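Local coordinates for protein UDP-L-Rhamnose Synthase (Acanthamoeba polyphaga mimivirus, PDB 7JID) that probably makes UDP-L-rhamnose by NADPH-dependent reduction of a UDP-sugar, and binds NADP and UDP-rhamnose together in its active-site cleft, at residues Leu104-Thr109 with Val141-Thr146; Leu160-Pro165 with Phe214-Pro219; Met192-Gln197 with Thr279-Val284. All coordinates share one frame; numbering follows the deposited sequence.

Contact 1 of 3, residues Leu104-Thr109 with Val141-Thr146. With NAP (NADP nicotinamide-adenine-dinucleotide phosphate), chain D.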
loop_
_atom_site.group_PDB
_atom_site.type_symbol
_atom_site.label_atom_id
_atom_site.label_comp_id
_atom_site.label_asym_id
_atom_site.label_seq_id
_atom_site.Cartn_x
_atom_site.Cartn_y
_atom_site.Cartn_z
ATOM N N LEU A 104 -20.187 3.808 -1.131
ATOM C CA LEU A 104 -19.071 4.451 -0.398
ATOM C C LEU A 104 -18.593 5.646 -1.212
ATOM O O LEU A 104 -18.310 5.468 -2.391
ATOM C CB LEU A 104 -17.936 3.460 -0.207
ATOM C CG LEU A 104 -16.637 4.014 0.397
ATOM C CD1 LEU A 104 -16.879 4.524 1.803
ATOM C CD2 LEU A 104 -15.601 2.921 0.402
ATOM N N THR A 105 -18.478 6.784 -0.546
ATOM C CA THR A 105 -17.719 7.949 -1.050
ATOM C C THR A 105 -16.360 7.941 -0.350
ATOM O O THR A 105 -16.325 8.098 0.856
ATOM C CB THR A 105 -18.462 9.273 -0.843
ATOM O OG1 THR A 105 -19.780 9.168 -1.408
ATOM C CG2 THR A 105 -17.709 10.411 -1.490
ATOM N N TYR A 106 -15.309 7.846 -1.148
ATOM C CA TYR A 106 -13.910 7.979 -0.704
ATOM C C TYR A 106 -13.386 9.347 -1.155
ATOM O O TYR A 106 -13.266 9.589 -2.332
ATOM C CB TYR A 106 -13.060 6.820 -1.226
ATOM C CG TYR A 106 -11.583 7.090 -1.144
ATOM C CD1 TYR A 106 -10.948 7.195 0.093
ATOM C CD2 TYR A 106 -10.844 7.195 -2.292
ATOM C CE1 TYR A 106 -9.596 7.472 0.161
ATOM C CE2 TYR A 106 -9.483 7.476 -2.243
ATOM C CZ TYR A 106 -8.866 7.563 -1.008
ATOM O OH TYR A 106 -7.536 7.874 -0.884
ATOM N N LEU A 107 -13.052 10.209 -0.204
ATOM C CA LEU A 107 -12.409 11.512 -0.544
ATOM C C LEU A 107 -10.912 11.285 -0.680
ATOM O O LEU A 107 -10.250 11.021 0.347
ATOM C CB LEU A 107 -12.718 12.571 0.502
ATOM C CG LEU A 107 -12.422 14.004 0.030
ATOM C CD1 LEU A 107 -13.113 14.341 -1.277
ATOM C CD2 LEU A 107 -12.848 15.004 1.096
ATOM N N GLY A 108 -10.439 11.192 -1.933
ATOM C CA GLY A 108 -9.021 10.978 -2.252
ATOM C C GLY A 108 -8.336 12.285 -2.596
ATOM O O GLY A 108 -8.630 13.341 -2.047
ATOM N N THR A 109 -7.389 12.173 -3.501
ATOM C CA THR A 109 -6.511 13.301 -3.851
ATOM C C THR A 109 -6.145 13.268 -5.325
ATOM O O THR A 109 -5.914 12.175 -5.877
ATOM C CB THR A 109 -5.283 13.327 -2.931
ATOM O OG1 THR A 109 -4.522 14.484 -3.275
ATOM C CG2 THR A 109 -4.439 12.075 -3.069
ATOM N N VAL A 141 2.886 9.136 -3.158
ATOM C CA VAL A 141 3.194 7.754 -3.619
ATOM C C VAL A 141 2.106 6.796 -3.132
ATOM O O VAL A 141 1.507 6.085 -3.949
ATOM C CB VAL A 141 4.566 7.308 -3.133
ATOM C CG1 VAL A 141 4.722 5.819 -3.434
ATOM C CG2 VAL A 141 5.649 8.120 -3.838
ATOM N N VAL A 142 1.819 6.821 -1.848
ATOM C CA VAL A 142 0.834 5.889 -1.247
ATOM C C VAL A 142 -0.550 6.206 -1.815
ATOM O O VAL A 142 -1.252 5.278 -2.234
ATOM C CB VAL A 142 0.882 5.948 0.282
ATOM C CG1 VAL A 142 -0.295 5.180 0.895
ATOM C CG2 VAL A 142 2.198 5.388 0.774
ATOM N N LYS A 143 -0.938 7.483 -1.857
ATOM C CA LYS A 143 -2.262 7.924 -2.368
ATOM C C LYS A 143 -2.428 7.571 -3.837
ATOM O O LYS A 143 -3.550 7.285 -4.225
ATOM C CB LYS A 143 -2.521 9.399 -2.081
ATOM C CG LYS A 143 -2.867 9.683 -0.623
ATOM C CD LYS A 143 -4.312 9.255 -0.266
ATOM C CE LYS A 143 -4.822 9.741 1.051
ATOM N NZ LYS A 143 -6.263 9.431 1.226
ATOM N N GLY A 144 -1.355 7.596 -4.602
ATOM C CA GLY A 144 -1.406 7.178 -6.007
ATOM C C GLY A 144 -1.858 5.748 -6.081
ATOM O O GLY A 144 -2.788 5.398 -6.892
ATOM N N PHE A 145 -1.260 4.869 -5.281
ATOM C CA PHE A 145 -1.691 3.459 -5.287
ATOM C C PHE A 145 -3.108 3.333 -4.762
ATOM O O PHE A 145 -3.852 2.530 -5.276
ATOM C CB PHE A 145 -0.698 2.580 -4.531
ATOM C CG PHE A 145 0.587 2.413 -5.309
ATOM C CD1 PHE A 145 0.587 1.690 -6.492
ATOM C CD2 PHE A 145 1.746 3.078 -4.945
ATOM C CE1 PHE A 145 1.738 1.564 -7.248
ATOM C CE2 PHE A 145 2.909 2.918 -5.677
ATOM C CZ PHE A 145 2.889 2.179 -6.839
ATOM N N THR A 146 -3.497 4.070 -3.716
ATOM C CA THR A 146 -4.910 3.995 -3.267
ATOM C C THR A 146 -5.844 4.371 -4.421
ATOM O O THR A 146 -6.889 3.699 -4.643
ATOM C CB THR A 146 -5.168 4.865 -2.047
ATOM O OG1 THR A 146 -4.149 4.447 -1.135
ATOM C CG2 THR A 146 -6.560 4.661 -1.511
HETATM P PA NAP D . -7.996 15.829 9.137
HETATM O O1A NAP D . -8.599 17.060 9.771
HETATM O O2A NAP D . -6.681 15.325 9.644
HETATM O O5B NAP D . -9.143 14.747 9.292
HETATM C C5B NAP D . -8.856 13.359 9.120
HETATM C C4B NAP D . -9.686 12.442 10.005
HETATM O O4B NAP D . -9.479 11.076 9.672
HETATM C C3B NAP D . -9.276 12.654 11.456
HETATM O O3B NAP D . -10.538 12.853 12.135
HETATM C C2B NAP D . -8.622 11.325 11.811
HETATM O O2B NAP D . -8.997 10.970 13.108
HETATM C C1B NAP D . -9.264 10.325 10.851
HETATM N N9A NAP D . -8.562 9.087 10.567
HETATM C C8A NAP D . -7.345 8.952 10.060
HETATM N N7A NAP D . -7.046 7.663 9.892
HETATM C C5A NAP D . -8.101 6.955 10.317
HETATM C C6A NAP D . -8.378 5.576 10.428
HETATM N N6A NAP D . -7.468 4.710 10.046
HETATM N N1A NAP D . -9.603 5.231 10.955
HETATM C C2A NAP D . -10.486 6.177 11.307
HETATM N N3A NAP D . -10.305 7.506 11.251
HETATM C C4A NAP D . -9.110 7.903 10.737
HETATM O O3 NAP D . -7.795 15.903 7.540
HETATM P PN NAP D . -8.833 16.508 6.446
HETATM O O1N NAP D . -7.955 17.566 5.798
HETATM O O2N NAP D . -10.220 16.699 6.897
HETATM O O5D NAP D . -8.788 15.341 5.378
HETATM C C5D NAP D . -9.655 14.233 5.181
HETATM C C4D NAP D . -8.890 13.183 4.320
HETATM O O4D NAP D . -9.619 12.985 3.150
HETATM C C3D NAP D . -7.556 13.766 3.904
HETATM O O3D NAP D . -6.663 12.763 3.289
HETATM C C2D NAP D . -8.209 14.844 3.008
HETATM O O2D NAP D . -7.402 15.536 2.044
HETATM C C1D NAP D . -9.294 14.084 2.292
HETATM P P2B NAP D . -7.911 10.721 14.238
HETATM O O1X NAP D . -7.424 12.014 14.731
HETATM O O2X NAP D . -8.871 10.076 15.256
HETATM O O3X NAP D . -6.768 9.797 13.802
HETATM O O HOH W 1 -6.220 8.304 -3.283
#
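Y106 and K143 meet through one direct and one water-bridged polar link, showing how a strand and a helix can share a polar connection inside a core. K143 NZ donates to Y106 OH (2.9 Å), arriving at the edge of the ring, near its plane. The lysine chain is bent about CB-CG (chi2 -75°) and then runs extended, which carries the amine across to the tyrosine. Water 1, also in the ring plane, lies 2.8 Å from Y106 OH and donates to the backbone K143 O at 3.0 Å; amine and water thus both bind the hydroxyl, and the water links it on to the helix carbonyl.

Van der Waals contacts flank this group. T146 CG2 sits 3.4 Å from Y106 OH, obliquely to the ring, while T146 OG1 is bonded to N86 O. T109 CG2 presses against K143 CB at 3.4 Å, tighter than usual for two carbons; T109 OG1 turns elsewhere, to C111 N and to O4' of the bound UDP-rhamnose.

The cofactor lies alongside: L107 CD2 is 3.9 Å from C1D of NADP, and K143 NZ stands 3.9 Å from its ribose O3D, too long for a hydrogen bond. F145 meets Y88 of the second subunit. K143 is consistent with the lysine of the Tyr-x-x-x-Lys signature of short-chain dehydrogenases/reductases, whose tyrosine would be Y139, bonded to the sugar nucleotide, and not Y106.

Contact 2 of 3, residues Leu160-Pro165 with Phe214-Pro219. With AWU ([[(2~{R},3~{S},4~{R},5~{R})-5-[2,4-bis(oxidanylidene)pyrimidin-1-yl]-3,4-bis(oxidanyl)oxolan-2-yl]methoxy-oxidanyl-phosphoryl] [(2~{R},3~{R},4~{R},5~{R},6~{S})-6-methyl-3,4,5-tris(oxidanyl)oxan-2-yl] hydrogen phosphate), chain C.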
loop_
_atom_site.group_PDB
_atom_site.type_symbol
_atom_site.label_atom_id
_atom_site.label_comp_id
_atom_site.label_asym_id
_atom_site.label_seq_id
_atom_site.Cartn_x
_atom_site.Cartn_y
_atom_site.Cartn_z
ATOM N N LEU A 160 -13.235 10.570 -5.206
ATOM C CA LEU A 160 -13.184 12.009 -5.556
ATOM C C LEU A 160 -11.758 12.536 -5.330
ATOM O O LEU A 160 -11.214 12.398 -4.222
ATOM C CB LEU A 160 -14.178 12.833 -4.738
ATOM C CG LEU A 160 -15.638 12.440 -4.960
ATOM C CD1 LEU A 160 -16.538 13.302 -4.115
ATOM C CD2 LEU A 160 -16.020 12.460 -6.439
ATOM N N ARG A 161 -11.118 13.003 -6.393
ATOM C CA ARG A 161 -9.772 13.606 -6.274
ATOM C C ARG A 161 -9.828 15.115 -6.031
ATOM O O ARG A 161 -10.017 15.930 -6.964
ATOM C CB ARG A 161 -9.017 13.277 -7.563
ATOM C CG ARG A 161 -8.770 11.810 -7.830
ATOM C CD ARG A 161 -7.970 11.770 -9.104
ATOM N NE ARG A 161 -7.680 10.475 -9.636
ATOM C CZ ARG A 161 -7.459 10.214 -10.921
ATOM N NH1 ARG A 161 -7.642 11.160 -11.832
ATOM N NH2 ARG A 161 -7.112 8.986 -11.268
ATOM N N ILE A 162 -9.731 15.536 -4.760
ATOM C CA ILE A 162 -9.629 16.983 -4.431
ATOM C C ILE A 162 -8.141 17.351 -4.421
ATOM O O ILE A 162 -7.296 16.457 -4.245
ATOM C CB ILE A 162 -10.332 17.341 -3.118
ATOM C CG1 ILE A 162 -9.748 16.560 -1.938
ATOM C CG2 ILE A 162 -11.835 17.164 -3.281
ATOM C CD1 ILE A 162 -10.023 17.247 -0.613
ATOM N N ARG A 163 -7.887 18.625 -4.539
ATOM C CA ARG A 163 -6.526 19.150 -4.316
ATOM C C ARG A 163 -6.586 20.443 -3.545
ATOM O O ARG A 163 -7.487 21.269 -3.803
ATOM C CB ARG A 163 -5.809 19.404 -5.632
ATOM C CG ARG A 163 -5.662 18.167 -6.485
ATOM C CD ARG A 163 -4.801 18.402 -7.721
ATOM N NE ARG A 163 -3.401 18.604 -7.357
ATOM C CZ ARG A 163 -2.619 19.639 -7.662
ATOM N NH1 ARG A 163 -3.112 20.746 -8.172
ATOM N NH2 ARG A 163 -1.352 19.616 -7.332
ATOM N N MET A 164 -5.552 20.704 -2.760
ATOM C CA MET A 164 -5.322 22.046 -2.158
ATOM C C MET A 164 -6.648 22.657 -1.705
ATOM O O MET A 164 -7.031 23.792 -2.063
ATOM C CB MET A 164 -4.657 22.960 -3.181
ATOM C CG MET A 164 -3.346 22.333 -3.645
ATOM S SD MET A 164 -2.587 23.198 -5.002
ATOM C CE MET A 164 -0.965 22.442 -4.994
ATOM N N PRO A 165 -7.419 21.934 -0.855
ATOM C CA PRO A 165 -8.743 22.410 -0.500
ATOM C C PRO A 165 -8.760 23.757 0.230
ATOM O O PRO A 165 -7.869 24.035 1.047
ATOM C CB PRO A 165 -9.301 21.342 0.440
ATOM C CG PRO A 165 -8.124 20.516 0.853
ATOM C CD PRO A 165 -7.112 20.613 -0.291
ATOM N N PHE A 214 -13.669 10.634 -10.080
ATOM C CA PHE A 214 -13.884 12.009 -10.604
ATOM C C PHE A 214 -12.761 12.893 -10.106
ATOM O O PHE A 214 -12.592 13.053 -8.876
ATOM C CB PHE A 214 -15.214 12.595 -10.175
ATOM C CG PHE A 214 -16.421 11.960 -10.824
ATOM C CD1 PHE A 214 -17.114 12.637 -11.823
ATOM C CD2 PHE A 214 -16.925 10.762 -10.347
ATOM C CE1 PHE A 214 -18.260 12.065 -12.376
ATOM C CE2 PHE A 214 -18.043 10.175 -10.936
ATOM C CZ PHE A 214 -18.732 10.861 -11.918
ATOM N N ASN A 215 -12.126 13.597 -11.021
ATOM C CA ASN A 215 -11.342 14.807 -10.686
ATOM C C ASN A 215 -12.327 15.808 -10.084
ATOM O O ASN A 215 -13.391 16.041 -10.650
ATOM C CB ASN A 215 -10.616 15.315 -11.934
ATOM C CG ASN A 215 -9.480 14.431 -12.355
ATOM O OD1 ASN A 215 -8.893 13.698 -11.557
ATOM N ND2 ASN A 215 -9.182 14.437 -13.659
ATOM N N PHE A 216 -11.994 16.349 -8.929
ATOM C CA PHE A 216 -12.955 17.042 -8.061
ATOM C C PHE A 216 -12.318 18.351 -7.601
ATOM O O PHE A 216 -12.333 18.682 -6.420
ATOM C CB PHE A 216 -13.414 16.132 -6.938
ATOM C CG PHE A 216 -14.797 16.500 -6.506
ATOM C CD1 PHE A 216 -15.883 16.191 -7.302
ATOM C CD2 PHE A 216 -15.003 17.047 -5.259
ATOM C CE1 PHE A 216 -17.166 16.505 -6.852
ATOM C CE2 PHE A 216 -16.275 17.389 -4.834
ATOM C CZ PHE A 216 -17.350 17.073 -5.628
ATOM N N THR A 217 -11.840 19.095 -8.586
ATOM C CA THR A 217 -11.357 20.481 -8.436
ATOM C C THR A 217 -12.265 21.426 -9.234
ATOM O O THR A 217 -12.909 20.994 -10.213
ATOM C CB THR A 217 -9.903 20.583 -8.898
ATOM O OG1 THR A 217 -9.859 19.989 -10.191
ATOM C CG2 THR A 217 -8.936 19.886 -7.957
ATOM N N ASN A 218 -12.292 22.708 -8.879
ATOM C CA ASN A 218 -12.984 23.734 -9.695
ATOM C C ASN A 218 -12.292 23.773 -11.048
ATOM O O ASN A 218 -11.071 23.552 -11.139
ATOM C CB ASN A 218 -12.939 25.125 -9.077
ATOM C CG ASN A 218 -13.723 25.308 -7.788
ATOM O OD1 ASN A 218 -13.374 24.762 -6.739
ATOM N ND2 ASN A 218 -14.804 26.075 -7.893
ATOM N N PRO A 219 -13.052 23.961 -12.131
ATOM C CA PRO A 219 -12.422 24.027 -13.447
ATOM C C PRO A 219 -11.298 25.073 -13.509
ATOM O O PRO A 219 -11.451 26.172 -12.933
ATOM C CB PRO A 219 -13.573 24.349 -14.376
ATOM C CG PRO A 219 -14.729 23.668 -13.709
ATOM C CD PRO A 219 -14.531 23.911 -12.202
HETATM P PA AWU C . 1.611 22.405 2.225
HETATM O O1A AWU C . 2.930 21.778 2.478
HETATM O O2A AWU C . 1.076 23.396 3.244
HETATM O O3A AWU C . 0.313 21.423 2.141
HETATM P PB AWU C . 0.308 19.819 1.759
HETATM O O1B AWU C . 1.065 19.455 0.458
HETATM O O2B AWU C . 0.618 19.024 3.046
HETATM O O3B AWU C . -1.247 19.714 1.396
HETATM C "C5'" AWU C . -3.338 16.768 1.098
HETATM O "O5'" AWU C . -2.759 17.972 1.564
HETATM C "C4'" AWU C . -4.142 17.044 -0.161
HETATM O "O4'" AWU C . -4.611 15.822 -0.774
HETATM C "C3'" AWU C . -3.269 17.757 -1.141
HETATM O "O3'" AWU C . -4.091 18.259 -2.161
HETATM C "C2'" AWU C . -2.575 18.979 -0.548
HETATM C "C1'" AWU C . -1.938 18.683 0.736
HETATM N N1 AWU C . 4.256 26.276 -0.004
HETATM C C2 AWU C . 4.898 27.487 -0.197
HETATM O O2 AWU C . 4.545 28.239 -1.129
HETATM N N3 AWU C . 5.821 27.890 0.734
HETATM C C4 AWU C . 6.227 27.076 1.744
HETATM O O4 AWU C . 7.080 27.543 2.586
HETATM C C5 AWU C . 5.564 25.865 1.948
HETATM C C6 AWU C . 4.647 25.416 1.004
HETATM C C1C AWU C . 3.230 25.805 -0.977
HETATM C C2C AWU C . 3.384 24.377 -1.503
HETATM C C3C AWU C . 1.916 24.001 -1.826
HETATM C C4C AWU C . 1.178 24.771 -0.779
HETATM C C5C AWU C . 0.597 23.945 0.348
HETATM C "C6'" AWU C . -4.209 16.287 2.257
HETATM O "O2'" AWU C . -3.573 19.925 -0.227
HETATM O O2C AWU C . 4.179 24.408 -2.661
HETATM O O3C AWU C . 1.520 24.540 -3.075
HETATM O O4C AWU C . 2.079 25.684 -0.166
HETATM O O5C AWU C . 1.669 23.100 0.827
#
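The ring of F216 takes the L160 side chain on one face and the I162 side chain at its edge. It sits just past the end of strand 212-215, which borders the parallel Rossmann sheet beside strand 157-162. L160 CD1 stands 4.0 Å above the ring centre, only 5° off the normal, a clear CH-pi contact, while I162 CG2 lies in the ring plane, 3.7 Å from F216 CD2. F216 CG anti to the backbone N (chi1 -151°) brings the ring over L160. The other flat pair is the R161 guanidinium and the N215 amide: N215 OD1 sits at the guanidinium edge and accepts from R161 NH1 at 2.8 Å, the two planes tilted against each other.

R161 forms the backbone link on both sides of its own residue, its N giving to F214 O (2.9 Å) and its O receiving from F216 N (2.8 Å). In the parallel bridges L160 pairs with F214 and R161 with N215, which puts the two pairs on opposite faces of the sheet; L160 CD2 packs on F214 CB at 3.8 Å.

The buried polar ends have further partners. R161 NH2 forms a salt bridge with D147, NH1 also reaches T127 O, and N215 ND2 donates to N263 O. Past the strand end, R163 binds S191 O, and the chain enters the sugar pocket, where M164 N donates to O3' of UDP-rhamnose at 2.9 Å and 164°.

Contact 3 of 3, residues Met192-Gln197 with Thr279-Val284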
loop_
_atom_site.group_PDB
_atom_site.type_symbol
_atom_site.label_atom_id
_atom_site.label_comp_id
_atom_site.label_asym_id
_atom_site.label_seq_id
_atom_site.Cartn_x
_atom_site.Cartn_y
_atom_site.Cartn_z
ATOM N N MET A 192 -7.408 23.326 -7.920
ATOM C CA MET A 192 -7.734 23.396 -6.479
ATOM C C MET A 192 -9.234 23.212 -6.281
ATOM O O MET A 192 -9.961 23.402 -7.208
ATOM C CB MET A 192 -7.280 24.706 -5.824
ATOM C CG MET A 192 -5.940 25.187 -6.303
ATOM S SD MET A 192 -5.303 26.476 -5.206
ATOM C CE MET A 192 -3.701 26.827 -5.990
ATOM N N THR A 193 -9.616 22.888 -5.056
ATOM C CA THR A 193 -11.001 22.542 -4.658
ATOM C C THR A 193 -11.501 23.567 -3.654
ATOM O O THR A 193 -10.952 23.628 -2.557
ATOM C CB THR A 193 -11.047 21.153 -4.024
ATOM O OG1 THR A 193 -10.571 20.175 -4.950
ATOM C CG2 THR A 193 -12.459 20.735 -3.661
ATOM N N ILE A 194 -12.538 24.344 -4.017
ATOM C CA ILE A 194 -13.221 25.223 -3.050
ATOM C C ILE A 194 -14.313 24.410 -2.351
ATOM O O ILE A 194 -15.293 24.052 -2.999
ATOM C CB ILE A 194 -13.767 26.504 -3.693
ATOM C CG1 ILE A 194 -12.615 27.301 -4.341
ATOM C CG2 ILE A 194 -14.478 27.293 -2.603
ATOM C CD1 ILE A 194 -13.078 28.454 -5.130
ATOM N N LEU A 195 -14.072 24.035 -1.097
ATOM C CA LEU A 195 -14.955 23.059 -0.415
ATOM C C LEU A 195 -16.338 23.675 -0.203
ATOM O O LEU A 195 -17.299 22.931 -0.303
ATOM C CB LEU A 195 -14.325 22.625 0.915
ATOM C CG LEU A 195 -13.135 21.685 0.802
ATOM C CD1 LEU A 195 -12.558 21.410 2.177
ATOM C CD2 LEU A 195 -13.504 20.383 0.109
ATOM N N ASP A 196 -16.440 24.985 0.037
ATOM C CA ASP A 196 -17.772 25.610 0.221
ATOM C C ASP A 196 -18.644 25.360 -1.017
ATOM O O ASP A 196 -19.824 25.109 -0.879
ATOM C CB ASP A 196 -17.655 27.088 0.557
ATOM C CG ASP A 196 -16.774 27.335 1.747
ATOM O OD1 ASP A 196 -17.323 27.476 2.864
ATOM O OD2 ASP A 196 -15.540 27.403 1.576
ATOM N N GLN A 197 -18.048 25.386 -2.202
ATOM C CA GLN A 197 -18.744 25.205 -3.484
ATOM C C GLN A 197 -18.937 23.729 -3.811
ATOM O O GLN A 197 -19.979 23.377 -4.437
ATOM C CB GLN A 197 -17.969 25.956 -4.573
ATOM C CG GLN A 197 -18.085 27.451 -4.379
ATOM C CD GLN A 197 -17.097 28.235 -5.204
ATOM O OE1 GLN A 197 -16.529 27.700 -6.154
ATOM N NE2 GLN A 197 -16.904 29.497 -4.827
ATOM N N THR A 279 -13.058 32.721 -10.679
ATOM C CA THR A 279 -14.395 33.221 -10.264
ATOM C C THR A 279 -14.655 32.748 -8.834
ATOM O O THR A 279 -15.026 33.593 -7.989
ATOM C CB THR A 279 -15.504 32.781 -11.213
ATOM O OG1 THR A 279 -15.212 33.213 -12.547
ATOM C CG2 THR A 279 -16.850 33.311 -10.780
ATOM N N GLY A 280 -14.400 31.468 -8.540
ATOM C CA GLY A 280 -14.670 30.922 -7.209
ATOM C C GLY A 280 -13.787 31.542 -6.160
ATOM O O GLY A 280 -14.284 31.860 -5.068
ATOM N N ILE A 281 -12.490 31.738 -6.414
ATOM C CA ILE A 281 -11.547 32.349 -5.432
ATOM C C ILE A 281 -11.957 33.807 -5.227
ATOM O O ILE A 281 -11.895 34.269 -4.070
ATOM C CB ILE A 281 -10.083 32.275 -5.917
ATOM C CG1 ILE A 281 -9.570 30.839 -5.937
ATOM C CG2 ILE A 281 -9.177 33.159 -5.062
ATOM C CD1 ILE A 281 -9.454 30.210 -4.595
ATOM N N ARG A 282 -12.264 34.535 -6.292
ATOM C CA ARG A 282 -12.723 35.939 -6.133
ATOM C C ARG A 282 -13.871 35.963 -5.124
ATOM O O ARG A 282 -13.850 36.819 -4.201
ATOM C CB ARG A 282 -13.212 36.525 -7.456
ATOM C CG ARG A 282 -13.730 37.952 -7.324
ATOM C CD ARG A 282 -13.933 38.605 -8.672
ATOM N NE ARG A 282 -12.797 38.386 -9.562
ATOM C CZ ARG A 282 -12.772 37.569 -10.607
ATOM N NH1 ARG A 282 -11.675 37.478 -11.328
ATOM N NH2 ARG A 282 -13.838 36.869 -10.942
ATOM N N GLU A 283 -14.816 35.050 -5.291
ATOM C CA GLU A 283 -16.002 34.952 -4.397
ATOM C C GLU A 283 -15.496 34.686 -2.983
ATOM O O GLU A 283 -15.873 35.459 -2.056
ATOM C CB GLU A 283 -17.036 33.953 -4.921
ATOM C CG GLU A 283 -18.193 33.736 -3.942
ATOM C CD GLU A 283 -19.352 32.868 -4.418
ATOM O OE1 GLU A 283 -19.479 32.640 -5.636
ATOM O OE2 GLU A 283 -20.132 32.403 -3.554
ATOM N N VAL A 284 -14.660 33.659 -2.785
ATOM C CA VAL A 284 -14.135 33.266 -1.445
ATOM C C VAL A 284 -13.444 34.448 -0.787
ATOM O O VAL A 284 -13.732 34.719 0.406
ATOM C CB VAL A 284 -13.195 32.041 -1.564
ATOM C CG1 VAL A 284 -12.319 31.784 -0.339
ATOM C CG2 VAL A 284 -14.016 30.810 -1.880
HETATM O O HOH W 2 -18.348 30.920 -2.095
#
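I194 CG1 anti to its carbonyl carbon (chi1 -59°), with CD1 continuing extended (chi2 173°), sends that methyl against helix 277-287, where it meets the G280 backbone at G280 C, 3.3 Å away. Q197, likewise extended beyond CG (chi2 166°), lays its amide alongside the same glycine, NE2 3.5 Å from G280 O, a contact and not a hydrogen bond. With no side chain on G280, the backbone of helix 277-287 can be approached closely by both the methyl and the amide.

Around this point the contact is apolar. I194 CG2 lies 3.6 Å from V284 CG2, the two side chains running past one another head to tail, and I194 CD1 comes within 4.1 Å of I281 CD1. I194 is also the N-cap residue of helix 195-207, and its own N is bonded to N218 OD1.

Water 2 takes a weak bond from Q197 NE2 and donates to E283 OE2 at 2.7 Å. Q197 OE1 is held by N218 ND2, and E283 pairs with K287. The chemistry implies that apolar packing from the N-cap end of helix 195-207 makes the join to helix 277-287, while the polar groups are tied mainly elsewhere and share a water bridge that is weak on the glutamine side.

Followed from the N terminus, contact 1 closes first, bringing strand 103-109 and helix 138-150 together across a loop of 31 residues. Contact 2 opens only afterwards, on the next strand, 157-162, a neighbour of 103-109 in the sheet; the two contacts touch, with centres about 12 Å apart. Contact 3 opens at 192-197, before contact 2 has closed at 214-219, and closes far later at 279-284, so contacts 2 and 3 cross. They also touch, through probable hydrogen bonds between the 192-197 and 214-219 segments. Contacts 1 and 3 stay in series and apart. Together they link the parallel Rossmann sheet, the sugar-nucleotide pocket and helix 277-287.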